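PDB 5EVI: beta-Lactamase/D-Alanine Carboxypeptidase, which probably hydrolyses the beta-lactam ring of antibiotics to a substituted beta-amino acid, as a class C serine beta-lactamase. Local coordinates for residues 274-279 with 289-294. Sequence-based numbering, arbitrary orientation.
Sequences AWEQYP and AGNASA
The C-terminal end of helix 284-290 packs over one face of the large antiparallel sheet, where Y278 of strand 276-278 reaches G290. The phenol arrives end-on: OH lies 3.2 Å from G290 CA and 3.3 Å from G290 C, with CA at the ring edge, close to the ring plane. With CG anti to its own carbonyl carbon (chi1 -56°), the Y278 ring spans the 8.8 Å between its CA and that of G290. Having no side chain, G290 presents its backbone CA and C to the hydroxyl. Y278 OH also lies 3.5 Å from G290 O, but the geometry does not suit a hydrogen bond. N291 turns its amide back toward the sheet; its OD1 is 4.0 Å from Y278 OH and accepts a weak hydrogen bond from N317 of the adjacent strand 315-321. In this class C beta-lactamase fold, E276 projects from the same sheet face as Y278, two residues along. Its OE1 stands 4.2 Å from G290 O and 4.4 Å from N291 ND2, loose approaches only, while OE2 forms a salt bridge with R152. The E276 side chain touches residues of the probable SxxK active site, and a sulfate, probably from the crystallisation liquor, is bound about 6 Å from it.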
loop_
_atom_site.group_PDB
_atom_site.type_symbol
_atom_site.label_atom_id
_atom_site.label_comp_id
_atom_site.label_asym_id
_atom_site.label_seq_id
_atom_site.Cartn_x
_atom_site.Cartn_y
_atom_site.Cartn_z
ATOM N N ALA D 274 -7.129 -2.864 1.184
ATOM C CA ALA D 274 -5.718 -2.813 0.771
ATOM C C ALA D 274 -4.730 -3.224 1.901
ATOM O O ALA D 274 -3.876 -4.086 1.678
ATOM C CB ALA D 274 -5.359 -1.468 0.140
ATOM N N TRP D 275 -4.836 -2.642 3.100
ATOM C CA TRP D 275 -4.044 -3.125 4.239
ATOM C C TRP D 275 -4.297 -4.619 4.539
ATOM O O TRP D 275 -5.369 -5.164 4.248
ATOM C CB TRP D 275 -4.299 -2.310 5.512
ATOM C CG TRP D 275 -3.914 -0.872 5.470
ATOM C CD1 TRP D 275 -4.755 0.204 5.457
ATOM C CD2 TRP D 275 -2.593 -0.342 5.496
ATOM N NE1 TRP D 275 -4.030 1.376 5.457
ATOM C CE2 TRP D 275 -2.701 1.066 5.491
ATOM C CE3 TRP D 275 -1.315 -0.923 5.541
ATOM C CZ2 TRP D 275 -1.582 1.904 5.526
ATOM C CZ3 TRP D 275 -0.206 -0.081 5.568
ATOM C CH2 TRP D 275 -0.350 1.307 5.534
ATOM N N GLU D 276 -3.268 -5.264 5.079
ATOM C CA GLU D 276 -3.312 -6.627 5.583
ATOM C C GLU D 276 -2.827 -6.604 7.018
ATOM O O GLU D 276 -1.903 -5.836 7.339
ATOM C CB GLU D 276 -2.407 -7.518 4.718
ATOM C CG GLU D 276 -2.811 -7.451 3.250
ATOM C CD GLU D 276 -2.045 -8.375 2.323
ATOM O OE1 GLU D 276 -1.165 -9.154 2.772
ATOM O OE2 GLU D 276 -2.328 -8.300 1.106
ATOM N N GLN D 277 -3.439 -7.418 7.890
ATOM C CA GLN D 277 -3.058 -7.408 9.317
ATOM C C GLN D 277 -3.069 -8.773 9.968
ATOM O O GLN D 277 -3.656 -9.728 9.454
ATOM C CB GLN D 277 -3.956 -6.453 10.129
ATOM C CG GLN D 277 -5.368 -6.970 10.376
ATOM C CD GLN D 277 -6.298 -5.993 11.085
ATOM O OE1 GLN D 277 -7.052 -6.379 12.013
ATOM N NE2 GLN D 277 -6.309 -4.764 10.635
ATOM N N TYR D 278 -2.439 -8.835 11.135
ATOM C CA TYR D 278 -2.264 -10.076 11.882
ATOM C C TYR D 278 -2.566 -9.794 13.352
ATOM O O TYR D 278 -2.016 -8.849 13.927
ATOM C CB TYR D 278 -0.838 -10.617 11.715
ATOM C CG TYR D 278 -0.456 -10.821 10.266
ATOM C CD1 TYR D 278 -0.638 -12.048 9.649
ATOM C CD2 TYR D 278 0.061 -9.767 9.492
ATOM C CE1 TYR D 278 -0.314 -12.244 8.316
ATOM C CE2 TYR D 278 0.373 -9.946 8.152
ATOM C CZ TYR D 278 0.187 -11.189 7.563
ATOM O OH TYR D 278 0.485 -11.397 6.231
ATOM N N PRO D 279 -3.443 -10.606 13.961
ATOM C CA PRO D 279 -3.790 -10.366 15.345
ATOM C C PRO D 279 -2.697 -10.799 16.319
ATOM O O PRO D 279 -1.977 -11.762 16.074
ATOM C CB PRO D 279 -5.056 -11.207 15.542
ATOM C CG PRO D 279 -4.880 -12.345 14.599
ATOM C CD PRO D 279 -4.215 -11.733 13.393
ATOM N N ALA D 289 4.773 -16.158 6.143
ATOM C CA ALA D 289 3.861 -16.958 5.324
ATOM C C ALA D 289 2.829 -16.076 4.654
ATOM O O ALA D 289 2.520 -16.251 3.471
ATOM C CB ALA D 289 3.163 -18.032 6.156
ATOM N N GLY D 290 2.314 -15.114 5.418
ATOM C CA GLY D 290 1.320 -14.200 4.928
ATOM C C GLY D 290 1.800 -13.252 3.847
ATOM O O GLY D 290 0.997 -12.781 3.058
ATOM N N ASN D 291 3.097 -12.969 3.829
ATOM C CA ASN D 291 3.733 -12.090 2.832
ATOM C C ASN D 291 4.494 -12.816 1.717
ATOM O O ASN D 291 5.155 -12.176 0.901
ATOM C CB ASN D 291 4.687 -11.139 3.561
ATOM C CG ASN D 291 3.964 -10.054 4.323
ATOM O OD1 ASN D 291 4.142 -9.904 5.538
ATOM N ND2 ASN D 291 3.151 -9.272 3.616
ATOM N N ALA D 292 4.402 -14.142 1.683
ATOM C CA ALA D 292 4.999 -14.966 0.626
ATOM C C ALA D 292 4.357 -14.677 -0.724
ATOM O O ALA D 292 3.195 -14.304 -0.776
ATOM C CB ALA D 292 4.811 -16.440 0.973
ATOM N N SER D 293 5.100 -14.866 -1.817
ATOM C CA SER D 293 4.511 -14.733 -3.174
ATOM C C SER D 293 3.455 -15.816 -3.486
ATOM O O SER D 293 2.560 -15.604 -4.322
ATOM C CB SER D 293 5.593 -14.678 -4.265
ATOM O OG SER D 293 5.912 -13.335 -4.576
ATOM N N ALA D 294 3.516 -16.950 -2.787
ATOM C CA ALA D 294 2.422 -17.919 -2.817
ATOM C C ALA D 294 1.045 -17.239 -2.620
ATOM O O ALA D 294 0.056 -17.632 -3.242
ATOM C CB ALA D 294 2.645 -19.002 -1.768
#